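Local coordinates for protein glutamine cyclotransferase (Tannerella forsythia, PDB 6QRO) that probably converts N-terminal glutamine of peptides into pyroglutamate, as a zinc-dependent glutaminyl cyclase of the M28 peptidase family, at residues E39-F44 and A58-G63; R47-E52 and F163-Y168; F107-S112 and A132-S137; D111-A116 and Y286-N291. All blocks are in the same frame, centred on the assembly; numbering follows the deposited sequence.

In the fold
One contact joins two outer helices; the other three surround the zinc. Interaction 1 pairs helices 31-43 and 52-67, with the side chain of Gln41 about 13 Å from the zinc. The loop between those helices supplies segment 47-52 of interaction 2, which meets the turn leaving strand 157-163. Interaction 3 sits nearest the chain centre, where strand 103-109 ends against the start of helix 132-151, and interaction 4 continues from its Asp111 and Ser112 to the loop 286-291. The centres of interactions 2, 3 and 4 lie 10 to 12 Å apart, and they contribute Asp167, Asp134 and His288 to one zinc ion. Loops widely separated in sequence thus converge beyond the C-terminal ends of neighbouring parallel strands.

Interaction 1 (E39-F44 and A58-G63); sequences ERQVAF and ADYLAG
Tyr60 reaches out from helix 58-63 and lays its whole side chain against Arg40 and Phe44 of segment 39-44. Its CG lies anti to the backbone N (chi1 173°), which sends the ring across the gap between two nearly antiparallel helices whose axes come within 10.7 Å. At the root, Tyr60 CB touches Phe44 CZ at 3.7 Å. The next atoms, CG and CD2, continue along the same phenyl ring, with Phe44 CE2 3.8 Å from Tyr60 CG; the two ring planes are inclined at 59°, an oblique pairing. Farther out, the two sides of the ring part company. CE1 lies over one face of the Arg40 guanidinium, 3.4 Å from Arg40 NH1, the two flat groups being 40° apart, while CE2 has Gln41 CG near the ring plane at its edge. The tip, Tyr60 OH, rests on the aliphatic start of Arg40, 3.3 Å from Arg40 CB. Bends at chi2 and chi3 of Arg40 fold its chain back so that the guanidinium meets the ring flank. From the next residue, Leu61 CD2 packs against Gln41 CD at 4.1 Å, and the Gln41 amide turns its NE2 to Tyr37 O. Beneath this pair, Gln41 and Leu61 both rest on Val139 of helix 132-151, and Leu61 also touches Ile92 of strand 86-96, so the two helices are packed together against the interior of the alpha/beta fold.

Interaction 2 (R47-E52 and F163-Y168); sequences RVPNTE and FDAEDY. With ZN (zinc ion), chain E.
Pro49 and Tyr168 make the main apolar contact here, with Pro49 CD 4.0 Å from Tyr168 CD2 and lying near the ring plane, at its edge. The pyrrolidine and the phenol lie alongside, pointing opposite ways. Val48 CG1 adds a looser, oblique touch on the same ring, and Pro49 CG also approaches Ala165 CB at 4.4 Å. Beside that methyl, Pro49 CG faces the Asp164 carboxylate, whose OD2 is held by Gln90 N and His54 NE2.

Among the polar links, one water bridges the segments: it donates to Pro49 O at 2.7 Å and lies 2.9 Å from Tyr168 OH, in the plane of the tyrosine ring. Within segment 47-52, a type II beta turn from Val48 to Thr51 presents the proline. Thr51 OG1 bonds to Val48 O at 2.7 Å, in the carbonyl plane and on a lone pair, while Thr51 N reaches the same oxygen; Thr51 is also the N-cap of the helix that follows.

Metal bonding involves the far side of segment 163-168. Asp167 chelates the zinc through both oxygens, OD2 at 2.0 Å and OD1 at 2.3 Å, beside a water, Asp134 and His288. Proline packing and a water bridge thus join this loop to segment 47-52, while hydrogen bonds from Glu166 N and Asp167 N to the Asp111 carboxylate help to place the metal ligand.

Interaction 3 (F107-S112 and A132-S137); sequences FAHWDS and ADDGGS. With ZN (zinc ion), chain E.
His109 and Asp134 meet through a hydrogen bond from His109 NE2 to Asp134 OD1, 2.9 Å long and 160° at the hydrogen. The acceptor lies in the plane of the imidazole, and the bond arrives nearly along the carboxylate C-O axis, with the ring and carboxylate planes almost perpendicular, 87° apart. The other oxygen, Asp134 OD2, binds the zinc at 2.0 Å, so the two oxygens of one carboxylate are divided between the metal and a histidine.

Over one face of the imidazole lies Gly135 CA, 3.8 Å from the ring centroid in a CH-pi contact. The same carbon makes a CA-H...O contact of 3.4 Å with His109 O. The absence of a side chain suits this close approach to the His109 ring, and also the backbone of Gly135 (phi 122°), at which a CB would be jammed against the preceding carbonyl oxygen.

Beyond this first shell, the opposite nitrogen is engaged as well: His109 ND1 donates to Asp111 OD1 at 2.9 Å, reaching that oxygen from above the carboxylate plane. Asp111 in turn receives Glu166 N and Asp167 N, which ties it to the loop of a second zinc ligand. On the helix side, Asp134 is the centre of an inverse gamma turn, and Asp292 accepts from the backbone N of both Asp133 and Asp134.

His109 is therefore a second-shell residue gripped at both nitrogens by carboxylates. It orients Asp134 so that OD2 binds the zinc while OD1 accepts the N-H, a bond that probably draws some negative charge from OD1.

Interaction 4 (D111-A116 and Y286-N291); sequences DSRPYA and YWHTQN. With ZN (zinc ion), chain E.
Arg113 lays its CD over the centre of the His288 imidazole, 3.3 Å from the ring centroid and 13° off the normal, a close CH-pi contact. With CG anti to the backbone N (chi1 177°) and the chain extended as far as NE, the arginine crosses the histidine at about a right angle, its guanidinium plane 31° from the ring. The opposite face of the imidazole is covered by Trp287, whose CE2 also stands over the ring centre. Sandwiched in this way, the ring directs His288 NE2 to the zinc at 2.3 Å, where Asp134 and Asp167 complete the protein ligands of this M28-family metal site. The guanidinium is held from beyond the contact, by a salt bridge to Asp117 and by hydrogen bonds from NH1 to the backbone oxygens of Asp167 and Gly169. His288 itself belongs to a type II beta turn from Tyr286 to Thr289, closed by Thr289 N on Tyr286 O at 2.9 Å; Thr289 OG1 then accepts from Asn291 N in an ST turn. Past the turn, Ala116 CB packs on Gln290 CG at 3.6 Å, while the Gln290 amide extends to Pro128 O through NE2.

Interaction 1 (E39-F44 and A58-G63)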
loop_
_atom_site.group_PDB
_atom_site.type_symbol
_atom_site.label_atom_id
_atom_site.label_comp_id
_atom_site.label_asym_id
_atom_site.label_seq_id
_atom_site.Cartn_x
_atom_site.Cartn_y
_atom_site.Cartn_z
ATOM N N GLU A 39 2.403 0.177 -14.144
ATOM C CA GLU A 39 3.393 0.465 -15.175
ATOM C C GLU A 39 3.603 1.963 -15.309
ATOM O O GLU A 39 4.729 2.421 -15.540
ATOM C CB GLU A 39 2.923 -0.137 -16.508
ATOM C CG GLU A 39 3.967 -0.327 -17.633
ATOM C CD GLU A 39 4.278 0.927 -18.439
ATOM O OE1 GLU A 39 3.490 1.896 -18.452
ATOM O OE2 GLU A 39 5.340 0.936 -19.075
ATOM N N ARG A 40 2.532 2.744 -15.150
ATOM C CA ARG A 40 2.648 4.186 -15.315
ATOM C C ARG A 40 3.495 4.794 -14.213
ATOM O O ARG A 40 4.349 5.638 -14.484
ATOM C CB ARG A 40 1.261 4.851 -15.342
ATOM C CG ARG A 40 0.417 4.578 -16.595
ATOM C CD ARG A 40 0.801 5.440 -17.798
ATOM N NE ARG A 40 1.070 6.844 -17.492
ATOM C CZ ARG A 40 0.203 7.841 -17.696
ATOM N NH1 ARG A 40 0.539 9.103 -17.421
ATOM N NH2 ARG A 40 -1.003 7.588 -18.201
ATOM N N GLN A 41 3.268 4.373 -12.965
ATOM C CA GLN A 41 4.072 4.849 -11.842
ATOM C C GLN A 41 5.546 4.516 -12.039
ATOM O O GLN A 41 6.403 5.403 -12.038
ATOM C CB GLN A 41 3.566 4.218 -10.550
ATOM C CG GLN A 41 2.134 4.547 -10.169
ATOM C CD GLN A 41 1.653 3.675 -9.022
ATOM O OE1 GLN A 41 2.125 3.814 -7.892
ATOM N NE2 GLN A 41 0.708 2.768 -9.304
ATOM N N VAL A 42 5.850 3.226 -12.223
ATOM C CA VAL A 42 7.223 2.756 -12.382
ATOM C C VAL A 42 7.872 3.414 -13.595
ATOM O O VAL A 42 9.093 3.580 -13.636
ATOM C CB VAL A 42 7.249 1.207 -12.469
ATOM C CG1 VAL A 42 8.631 0.684 -12.833
ATOM C CG2 VAL A 42 6.799 0.583 -11.179
ATOM N N ALA A 43 7.076 3.774 -14.614
ATOM C CA ALA A 43 7.622 4.395 -15.819
ATOM C C ALA A 43 8.193 5.776 -15.553
ATOM O O ALA A 43 8.993 6.268 -16.361
ATOM C CB ALA A 43 6.552 4.503 -16.910
ATOM N N PHE A 44 7.814 6.406 -14.438
ATOM C CA PHE A 44 8.429 7.669 -14.036
ATOM C C PHE A 44 9.891 7.507 -13.627
ATOM O O PHE A 44 10.612 8.502 -13.554
ATOM C CB PHE A 44 7.655 8.297 -12.872
ATOM C CG PHE A 44 6.333 8.903 -13.271
ATOM C CD1 PHE A 44 6.291 10.048 -14.045
ATOM C CD2 PHE A 44 5.137 8.325 -12.867
ATOM C CE1 PHE A 44 5.077 10.616 -14.405
ATOM C CE2 PHE A 44 3.913 8.890 -13.228
ATOM C CZ PHE A 44 3.888 10.035 -13.997
ATOM N N ALA A 58 3.575 12.064 -7.881
ATOM C CA ALA A 58 2.606 12.669 -6.967
ATOM C C ALA A 58 1.463 13.353 -7.719
ATOM O O ALA A 58 0.288 13.180 -7.370
ATOM C CB ALA A 58 3.310 13.664 -6.050
ATOM N N ASP A 59 1.787 14.175 -8.726
ATOM C CA ASP A 59 0.730 14.774 -9.543
ATOM C C ASP A 59 -0.111 13.705 -10.204
ATOM O O ASP A 59 -1.342 13.797 -10.231
ATOM C CB ASP A 59 1.289 15.709 -10.626
ATOM C CG ASP A 59 1.674 17.056 -10.094
ATOM O OD1 ASP A 59 1.182 17.434 -9.022
ATOM O OD2 ASP A 59 2.438 17.770 -10.766
ATOM N N TYR A 60 0.540 12.669 -10.722
ATOM C CA TYR A 60 -0.172 11.644 -11.462
ATOM C C TYR A 60 -1.162 10.912 -10.562
ATOM O O TYR A 60 -2.339 10.751 -10.916
ATOM C CB TYR A 60 0.838 10.687 -12.088
ATOM C CG TYR A 60 0.197 9.510 -12.720
ATOM C CD1 TYR A 60 -0.518 9.648 -13.905
ATOM C CD2 TYR A 60 0.311 8.250 -12.156
ATOM C CE1 TYR A 60 -1.113 8.569 -14.495
ATOM C CE2 TYR A 60 -0.284 7.159 -12.749
ATOM C CZ TYR A 60 -0.996 7.329 -13.911
ATOM O OH TYR A 60 -1.587 6.248 -14.500
ATOM N N LEU A 61 -0.719 10.514 -9.368
ATOM C CA LEU A 61 -1.589 9.768 -8.465
ATOM C C LEU A 61 -2.784 10.600 -8.007
ATOM O O LEU A 61 -3.930 10.156 -8.097
ATOM C CB LEU A 61 -0.782 9.308 -7.260
ATOM C CG LEU A 61 0.269 8.259 -7.601
ATOM C CD1 LEU A 61 1.034 7.902 -6.335
ATOM C CD2 LEU A 61 -0.435 7.053 -8.189
ATOM N N ALA A 62 -2.536 11.826 -7.532
ATOM C CA ALA A 62 -3.632 12.688 -7.095
ATOM C C ALA A 62 -4.570 13.043 -8.248
ATOM O O ALA A 62 -5.797 13.059 -8.081
ATOM C CB ALA A 62 -3.067 13.942 -6.445
ATOM N N GLY A 63 -4.011 13.318 -9.427
ATOM C CA GLY A 63 -4.843 13.642 -10.572
ATOM C C GLY A 63 -5.810 12.530 -10.918
ATOM O O GLY A 63 -6.989 12.783 -11.170
#

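Interaction 2 (R47-E52 and F163-Y168)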
loop_
_atom_site.group_PDB
_atom_site.type_symbol
_atom_site.label_atom_id
_atom_site.label_comp_id
_atom_site.label_asym_id
_atom_site.label_seq_id
_atom_site.Cartn_x
_atom_site.Cartn_y
_atom_site.Cartn_z
ATOM N N ARG A 47 10.193 6.130 -7.399
ATOM C CA ARG A 47 9.491 7.157 -6.630
ATOM C C ARG A 47 10.218 7.402 -5.297
ATOM O O ARG A 47 9.725 7.101 -4.204
ATOM C CB ARG A 47 8.025 6.769 -6.428
ATOM C CG ARG A 47 7.112 7.036 -7.664
ATOM C CD ARG A 47 7.291 5.998 -8.772
ATOM N NE ARG A 47 6.940 4.655 -8.304
ATOM C CZ ARG A 47 7.617 3.558 -8.622
ATOM N NH1 ARG A 47 7.230 2.379 -8.143
ATOM N NH2 ARG A 47 8.701 3.637 -9.389
ATOM N N VAL A 48 11.442 7.914 -5.412
ATOM C CA VAL A 48 12.262 8.256 -4.243
ATOM C C VAL A 48 11.914 9.666 -3.772
ATOM O O VAL A 48 11.913 10.604 -4.584
ATOM C CB VAL A 48 13.767 8.161 -4.559
ATOM C CG1 VAL A 48 14.593 8.611 -3.359
ATOM C CG2 VAL A 48 14.144 6.757 -4.955
ATOM N N PRO A 49 11.586 9.863 -2.492
ATOM C CA PRO A 49 11.309 11.217 -1.999
ATOM C C PRO A 49 12.455 12.187 -2.295
ATOM O O PRO A 49 13.634 11.861 -2.128
ATOM C CB PRO A 49 11.102 10.998 -0.500
ATOM C CG PRO A 49 10.551 9.604 -0.425
ATOM C CD PRO A 49 11.258 8.835 -1.488
ATOM N N ASN A 50 12.084 13.396 -2.728
ATOM C CA ASN A 50 12.991 14.488 -3.119
ATOM C C ASN A 50 13.570 14.317 -4.519
ATOM O O ASN A 50 14.643 14.863 -4.790
ATOM C CB ASN A 50 14.143 14.734 -2.129
ATOM C CG ASN A 50 13.662 15.249 -0.776
ATOM O OD1 ASN A 50 12.507 15.633 -0.628
ATOM N ND2 ASN A 50 14.562 15.290 0.205
ATOM N N THR A 51 12.980 13.488 -5.381
ATOM C CA THR A 51 13.379 13.431 -6.780
ATOM C C THR A 51 12.256 13.981 -7.646
ATOM O O THR A 51 11.105 14.066 -7.219
ATOM C CB THR A 51 13.714 12.004 -7.240
ATOM O OG1 THR A 51 12.550 11.167 -7.139
ATOM C CG2 THR A 51 14.841 11.432 -6.405
ATOM N N GLU A 52 12.593 14.330 -8.888
ATOM C CA GLU A 52 11.570 14.824 -9.807
ATOM C C GLU A 52 10.584 13.718 -10.186
ATOM O O GLU A 52 9.391 13.982 -10.348
ATOM C CB GLU A 52 12.222 15.442 -11.047
ATOM C CG GLU A 52 11.267 16.216 -11.973
ATOM C CD GLU A 52 10.456 17.332 -11.280
ATOM O OE1 GLU A 52 9.424 17.753 -11.852
ATOM O OE2 GLU A 52 10.835 17.801 -10.182
ATOM N N PHE A 163 0.357 6.512 1.109
ATOM C CA PHE A 163 1.334 7.025 2.067
ATOM C C PHE A 163 2.737 7.144 1.470
ATOM O O PHE A 163 3.247 6.214 0.834
ATOM C CB PHE A 163 1.364 6.145 3.319
ATOM C CG PHE A 163 0.174 6.346 4.207
ATOM C CD1 PHE A 163 -0.175 7.621 4.619
ATOM C CD2 PHE A 163 -0.553 5.279 4.670
ATOM C CE1 PHE A 163 -1.243 7.833 5.446
ATOM C CE2 PHE A 163 -1.640 5.479 5.503
ATOM C CZ PHE A 163 -1.985 6.767 5.890
ATOM N N ASP A 164 3.369 8.278 1.723
ATOM C CA ASP A 164 4.718 8.561 1.264
ATOM C C ASP A 164 5.755 8.114 2.294
ATOM O O ASP A 164 5.442 7.854 3.462
ATOM C CB ASP A 164 4.871 10.060 0.989
ATOM C CG ASP A 164 5.949 10.366 -0.028
ATOM O OD1 ASP A 164 6.717 9.448 -0.399
ATOM O OD2 ASP A 164 6.029 11.540 -0.442
ATOM N N ALA A 165 7.003 8.014 1.828
ATOM C CA ALA A 165 8.177 7.879 2.698
ATOM C C ALA A 165 8.028 6.706 3.665
ATOM O O ALA A 165 8.474 6.768 4.814
ATOM C CB ALA A 165 8.460 9.185 3.452
ATOM N N GLU A 166 7.377 5.639 3.196
ATOM C CA GLU A 166 7.237 4.412 3.967
ATOM C C GLU A 166 8.494 3.562 3.926
ATOM O O GLU A 166 8.791 2.869 4.906
ATOM C CB GLU A 166 6.065 3.606 3.416
ATOM C CG GLU A 166 5.816 2.224 4.010
ATOM C CD GLU A 166 6.516 1.095 3.213
ATOM O OE1 GLU A 166 7.248 1.412 2.252
ATOM O OE2 GLU A 166 6.315 -0.102 3.520
ATOM N N ASP A 167 9.228 3.600 2.808
ATOM C CA ASP A 167 10.252 2.617 2.474
ATOM C C ASP A 167 11.659 3.209 2.490
ATOM O O ASP A 167 12.542 2.739 1.765
ATOM C CB ASP A 167 9.967 2.004 1.103
ATOM C CG ASP A 167 10.084 0.503 1.113
ATOM O OD1 ASP A 167 10.252 -0.067 2.200
ATOM O OD2 ASP A 167 9.978 -0.118 0.061
ATOM N N TYR A 168 11.886 4.219 3.334
ATOM C CA TYR A 168 13.161 4.920 3.461
ATOM C C TYR A 168 13.846 4.549 4.767
ATOM O O TYR A 168 14.603 5.335 5.323
ATOM C CB TYR A 168 12.935 6.432 3.409
ATOM C CG TYR A 168 13.993 7.315 2.763
ATOM C CD1 TYR A 168 15.228 7.545 3.396
ATOM C CD2 TYR A 168 13.715 8.030 1.605
ATOM C CE1 TYR A 168 16.175 8.389 2.838
ATOM C CE2 TYR A 168 14.653 8.896 1.047
ATOM C CZ TYR A 168 15.883 9.077 1.669
ATOM O OH TYR A 168 16.827 9.936 1.116
HETATM ZN ZN ZN E . 9.936 -1.960 0.898
HETATM O O HOH W 1 16.116 11.386 -1.295
HETATM O O HOH W 2 9.469 -3.290 1.947
#

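Interaction 3 (F107-S112 and A132-S137)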
loop_
_atom_site.group_PDB
_atom_site.type_symbol
_atom_site.label_atom_id
_atom_site.label_comp_id
_atom_site.label_asym_id
_atom_site.label_seq_id
_atom_site.Cartn_x
_atom_site.Cartn_y
_atom_site.Cartn_z
ATOM N N PHE A 107 -5.547 1.752 1.932
ATOM C CA PHE A 107 -4.283 2.462 1.850
ATOM C C PHE A 107 -3.147 1.576 1.361
ATOM O O PHE A 107 -3.231 0.350 1.343
ATOM C CB PHE A 107 -3.932 3.146 3.193
ATOM C CG PHE A 107 -3.965 2.241 4.413
ATOM C CD1 PHE A 107 -5.131 1.652 4.839
ATOM C CD2 PHE A 107 -2.836 2.105 5.202
ATOM C CE1 PHE A 107 -5.157 0.884 5.971
ATOM C CE2 PHE A 107 -2.856 1.344 6.350
ATOM C CZ PHE A 107 -4.018 0.727 6.729
ATOM N N ALA A 108 -2.092 2.246 0.915
ATOM C CA ALA A 108 -0.878 1.635 0.394
ATOM C C ALA A 108 0.184 2.716 0.351
ATOM O O ALA A 108 -0.122 3.908 0.349
ATOM C CB ALA A 108 -1.070 1.014 -0.990
ATOM N N HIS A 109 1.437 2.291 0.326
ATOM C CA HIS A 109 2.523 3.241 0.163
ATOM C C HIS A 109 2.920 3.353 -1.304
ATOM O O HIS A 109 2.805 2.399 -2.077
ATOM C CB HIS A 109 3.725 2.867 1.035
ATOM C CG HIS A 109 4.741 1.987 0.372
ATOM N ND1 HIS A 109 5.767 2.485 -0.398
ATOM C CD2 HIS A 109 4.923 0.644 0.420
ATOM C CE1 HIS A 109 6.529 1.486 -0.808
ATOM N NE2 HIS A 109 6.031 0.356 -0.334
ATOM N N TRP A 110 3.326 4.564 -1.698
ATOM C CA TRP A 110 3.610 4.832 -3.088
ATOM C C TRP A 110 5.055 5.212 -3.372
ATOM O O TRP A 110 5.461 5.162 -4.537
ATOM C CB TRP A 110 2.684 5.940 -3.613
ATOM C CG TRP A 110 2.956 7.357 -3.173
ATOM C CD1 TRP A 110 2.513 7.974 -2.046
ATOM C CD2 TRP A 110 3.660 8.354 -3.928
ATOM N NE1 TRP A 110 2.929 9.292 -2.031
ATOM C CE2 TRP A 110 3.623 9.548 -3.182
ATOM C CE3 TRP A 110 4.324 8.347 -5.160
ATOM C CZ2 TRP A 110 4.220 10.724 -3.628
ATOM C CZ3 TRP A 110 4.912 9.525 -5.606
ATOM C CH2 TRP A 110 4.857 10.692 -4.840
ATOM N N ASP A 111 5.853 5.534 -2.356
ATOM C CA ASP A 111 7.264 5.831 -2.584
ATOM C C ASP A 111 8.047 4.559 -2.912
ATOM O O ASP A 111 7.647 3.436 -2.587
ATOM C CB ASP A 111 7.891 6.500 -1.355
ATOM C CG ASP A 111 7.824 5.632 -0.108
ATOM O OD1 ASP A 111 6.723 5.179 0.260
ATOM O OD2 ASP A 111 8.890 5.387 0.504
ATOM N N SER A 112 9.209 4.754 -3.535
ATOM C CA SER A 112 10.165 3.680 -3.780
ATOM C C SER A 112 11.396 3.851 -2.901
ATOM O O SER A 112 11.872 4.974 -2.683
ATOM C CB SER A 112 10.573 3.615 -5.246
ATOM O OG SER A 112 9.420 3.475 -6.023
ATOM N N ALA A 132 8.231 -1.771 -8.225
ATOM C CA ALA A 132 7.026 -2.136 -8.959
ATOM C C ALA A 132 6.051 -2.878 -8.057
ATOM O O ALA A 132 4.865 -2.551 -7.993
ATOM C CB ALA A 132 7.391 -2.984 -10.179
ATOM N N ASP A 133 6.531 -3.886 -7.354
ATOM C CA ASP A 133 5.652 -4.568 -6.423
ATOM C C ASP A 133 5.637 -3.884 -5.063
ATOM O O ASP A 133 4.585 -3.763 -4.425
ATOM C CB ASP A 133 6.085 -6.020 -6.307
ATOM C CG ASP A 133 5.090 -6.846 -5.592
ATOM O OD1 ASP A 133 3.873 -6.630 -5.817
ATOM O OD2 ASP A 133 5.528 -7.728 -4.819
ATOM N N ASP A 134 6.795 -3.399 -4.630
ATOM C CA ASP A 134 6.951 -2.758 -3.325
ATOM C C ASP A 134 6.708 -1.253 -3.504
ATOM O O ASP A 134 7.617 -0.440 -3.684
ATOM C CB ASP A 134 8.329 -3.124 -2.769
ATOM C CG ASP A 134 8.603 -2.566 -1.400
ATOM O OD1 ASP A 134 7.692 -1.955 -0.808
ATOM O OD2 ASP A 134 9.732 -2.815 -0.896
ATOM N N GLY A 135 5.425 -0.884 -3.457
ATOM C CA GLY A 135 4.996 0.456 -3.803
ATOM C C GLY A 135 3.981 0.505 -4.930
ATOM O O GLY A 135 2.853 0.953 -4.726
ATOM N N GLY A 136 4.370 0.048 -6.125
ATOM C CA GLY A 136 3.513 0.189 -7.298
ATOM C C GLY A 136 2.248 -0.648 -7.270
ATOM O O GLY A 136 1.177 -0.184 -7.666
ATOM N N SER A 137 2.349 -1.898 -6.826
ATOM C CA SER A 137 1.207 -2.802 -6.922
ATOM C C SER A 137 0.034 -2.321 -6.068
ATOM O O SER A 137 -1.106 -2.252 -6.544
ATOM C CB SER A 137 1.646 -4.228 -6.574
ATOM O OG SER A 137 2.029 -4.361 -5.219
HETATM ZN ZN ZN E . 9.936 -1.960 0.898
HETATM O O HOH W 2 9.469 -3.290 1.947
#

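Interaction 4 (D111-A116 and Y286-N291)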
loop_
_atom_site.group_PDB
_atom_site.type_symbol
_atom_site.label_atom_id
_atom_site.label_comp_id
_atom_site.label_asym_id
_atom_site.label_seq_id
_atom_site.Cartn_x
_atom_site.Cartn_y
_atom_site.Cartn_z
ATOM N N ASP A 111 5.853 5.534 -2.356
ATOM C CA ASP A 111 7.264 5.831 -2.584
ATOM C C ASP A 111 8.047 4.559 -2.912
ATOM O O ASP A 111 7.647 3.436 -2.587
ATOM C CB ASP A 111 7.891 6.500 -1.355
ATOM C CG ASP A 111 7.824 5.632 -0.108
ATOM O OD1 ASP A 111 6.723 5.179 0.260
ATOM O OD2 ASP A 111 8.890 5.387 0.504
ATOM N N SER A 112 9.209 4.754 -3.535
ATOM C CA SER A 112 10.165 3.680 -3.780
ATOM C C SER A 112 11.396 3.851 -2.901
ATOM O O SER A 112 11.872 4.974 -2.683
ATOM C CB SER A 112 10.573 3.615 -5.246
ATOM O OG SER A 112 9.420 3.475 -6.023
ATOM N N ARG A 113 11.910 2.725 -2.424
ATOM C CA ARG A 113 13.056 2.722 -1.527
ATOM C C ARG A 113 14.289 3.310 -2.200
ATOM O O ARG A 113 14.584 2.985 -3.358
ATOM C CB ARG A 113 13.362 1.297 -1.074
ATOM C CG ARG A 113 14.585 1.196 -0.201
ATOM C CD ARG A 113 14.409 0.044 0.726
ATOM N NE ARG A 113 15.509 -0.176 1.654
ATOM C CZ ARG A 113 15.783 0.625 2.682
ATOM N NH1 ARG A 113 15.074 1.737 2.872
ATOM N NH2 ARG A 113 16.791 0.342 3.495
ATOM N N PRO A 114 15.036 4.175 -1.506
ATOM C CA PRO A 114 16.272 4.710 -2.089
ATOM C C PRO A 114 17.425 3.711 -2.145
ATOM O O PRO A 114 18.469 4.052 -2.713
ATOM C CB PRO A 114 16.600 5.886 -1.167
ATOM C CG PRO A 114 15.995 5.492 0.153
ATOM C CD PRO A 114 14.730 4.797 -0.197
ATOM N N TYR A 115 17.293 2.512 -1.570
ATOM C CA TYR A 115 18.404 1.568 -1.508
ATOM C C TYR A 115 17.988 0.190 -1.993
ATOM O O TYR A 115 17.040 -0.402 -1.472
ATOM C CB TYR A 115 18.952 1.462 -0.077
ATOM C CG TYR A 115 19.122 2.795 0.592
ATOM C CD1 TYR A 115 19.933 3.771 0.026
ATOM C CD2 TYR A 115 18.473 3.089 1.788
ATOM C CE1 TYR A 115 20.100 5.011 0.621
ATOM C CE2 TYR A 115 18.624 4.342 2.395
ATOM C CZ TYR A 115 19.444 5.296 1.808
ATOM O OH TYR A 115 19.622 6.549 2.389
ATOM N N ALA A 116 18.734 -0.362 -2.940
ATOM C CA ALA A 116 18.583 -1.774 -3.257
ATOM C C ALA A 116 19.449 -2.589 -2.291
ATOM O O ALA A 116 20.292 -3.407 -2.661
ATOM C CB ALA A 116 18.945 -2.028 -4.714
ATOM N N TYR A 286 12.916 -10.711 -4.738
ATOM C CA TYR A 286 13.212 -9.420 -5.353
ATOM C C TYR A 286 13.168 -8.263 -4.364
ATOM O O TYR A 286 13.537 -7.145 -4.741
ATOM C CB TYR A 286 12.201 -9.157 -6.486
ATOM C CG TYR A 286 10.785 -9.178 -5.942
ATOM C CD1 TYR A 286 10.292 -8.133 -5.156
ATOM C CD2 TYR A 286 9.969 -10.278 -6.149
ATOM C CE1 TYR A 286 9.028 -8.177 -4.619
ATOM C CE2 TYR A 286 8.702 -10.323 -5.623
ATOM C CZ TYR A 286 8.236 -9.265 -4.857
ATOM O OH TYR A 286 6.961 -9.303 -4.324
ATOM N N TRP A 287 12.669 -8.496 -3.146
ATOM C CA TRP A 287 12.417 -7.428 -2.185
ATOM C C TRP A 287 13.698 -6.659 -1.889
ATOM O O TRP A 287 14.720 -7.251 -1.513
ATOM C CB TRP A 287 11.869 -7.999 -0.885
ATOM C CG TRP A 287 11.451 -6.980 0.141
ATOM C CD1 TRP A 287 10.405 -6.112 0.060
ATOM C CD2 TRP A 287 12.098 -6.707 1.399
ATOM N NE1 TRP A 287 10.328 -5.345 1.203
ATOM C CE2 TRP A 287 11.369 -5.677 2.030
ATOM C CE3 TRP A 287 13.215 -7.241 2.054
ATOM C CZ2 TRP A 287 11.718 -5.178 3.292
ATOM C CZ3 TRP A 287 13.558 -6.734 3.307
ATOM C CH2 TRP A 287 12.814 -5.712 3.903
ATOM N N HIS A 288 13.625 -5.337 -2.059
ATOM C CA HIS A 288 14.736 -4.406 -1.865
ATOM C C HIS A 288 15.949 -4.807 -2.698
ATOM O O HIS A 288 17.100 -4.622 -2.300
ATOM C CB HIS A 288 15.061 -4.265 -0.387
ATOM C CG HIS A 288 13.991 -3.566 0.380
ATOM N ND1 HIS A 288 14.154 -3.150 1.687
ATOM C CD2 HIS A 288 12.751 -3.172 0.013
ATOM C CE1 HIS A 288 13.049 -2.560 2.103
ATOM N NE2 HIS A 288 12.180 -2.563 1.105
ATOM N N THR A 289 15.685 -5.375 -3.867
ATOM C CA THR A 289 16.668 -5.584 -4.911
ATOM C C THR A 289 16.240 -4.800 -6.141
ATOM O O THR A 289 15.142 -4.230 -6.201
ATOM C CB THR A 289 16.809 -7.069 -5.282
ATOM O OG1 THR A 289 15.671 -7.464 -6.051
ATOM C CG2 THR A 289 16.926 -7.942 -4.043
ATOM N N GLN A 290 17.127 -4.750 -7.122
ATOM C CA GLN A 290 16.762 -4.166 -8.402
ATOM C C GLN A 290 16.037 -5.160 -9.313
ATOM O O GLN A 290 15.823 -4.871 -10.495
ATOM C CB GLN A 290 17.992 -3.516 -9.029
ATOM C CG GLN A 290 18.299 -2.267 -8.205
ATOM C CD GLN A 290 19.194 -1.266 -8.881
ATOM O OE1 GLN A 290 19.985 -1.610 -9.751
ATOM N NE2 GLN A 290 19.081 -0.004 -8.471
ATOM N N ASN A 291 15.706 -6.339 -8.778
ATOM C CA ASN A 291 14.837 -7.325 -9.397
ATOM C C ASN A 291 13.355 -7.045 -9.160
ATOM O O ASN A 291 12.505 -7.792 -9.652
ATOM C CB ASN A 291 15.189 -8.712 -8.851
ATOM C CG ASN A 291 16.587 -9.142 -9.221
ATOM O OD1 ASN A 291 17.143 -8.671 -10.203
ATOM N ND2 ASN A 291 17.177 -10.001 -8.412
HETATM ZN ZN ZN E . 9.936 -1.960 0.898
HETATM O O HOH W 2 9.469 -3.290 1.947
#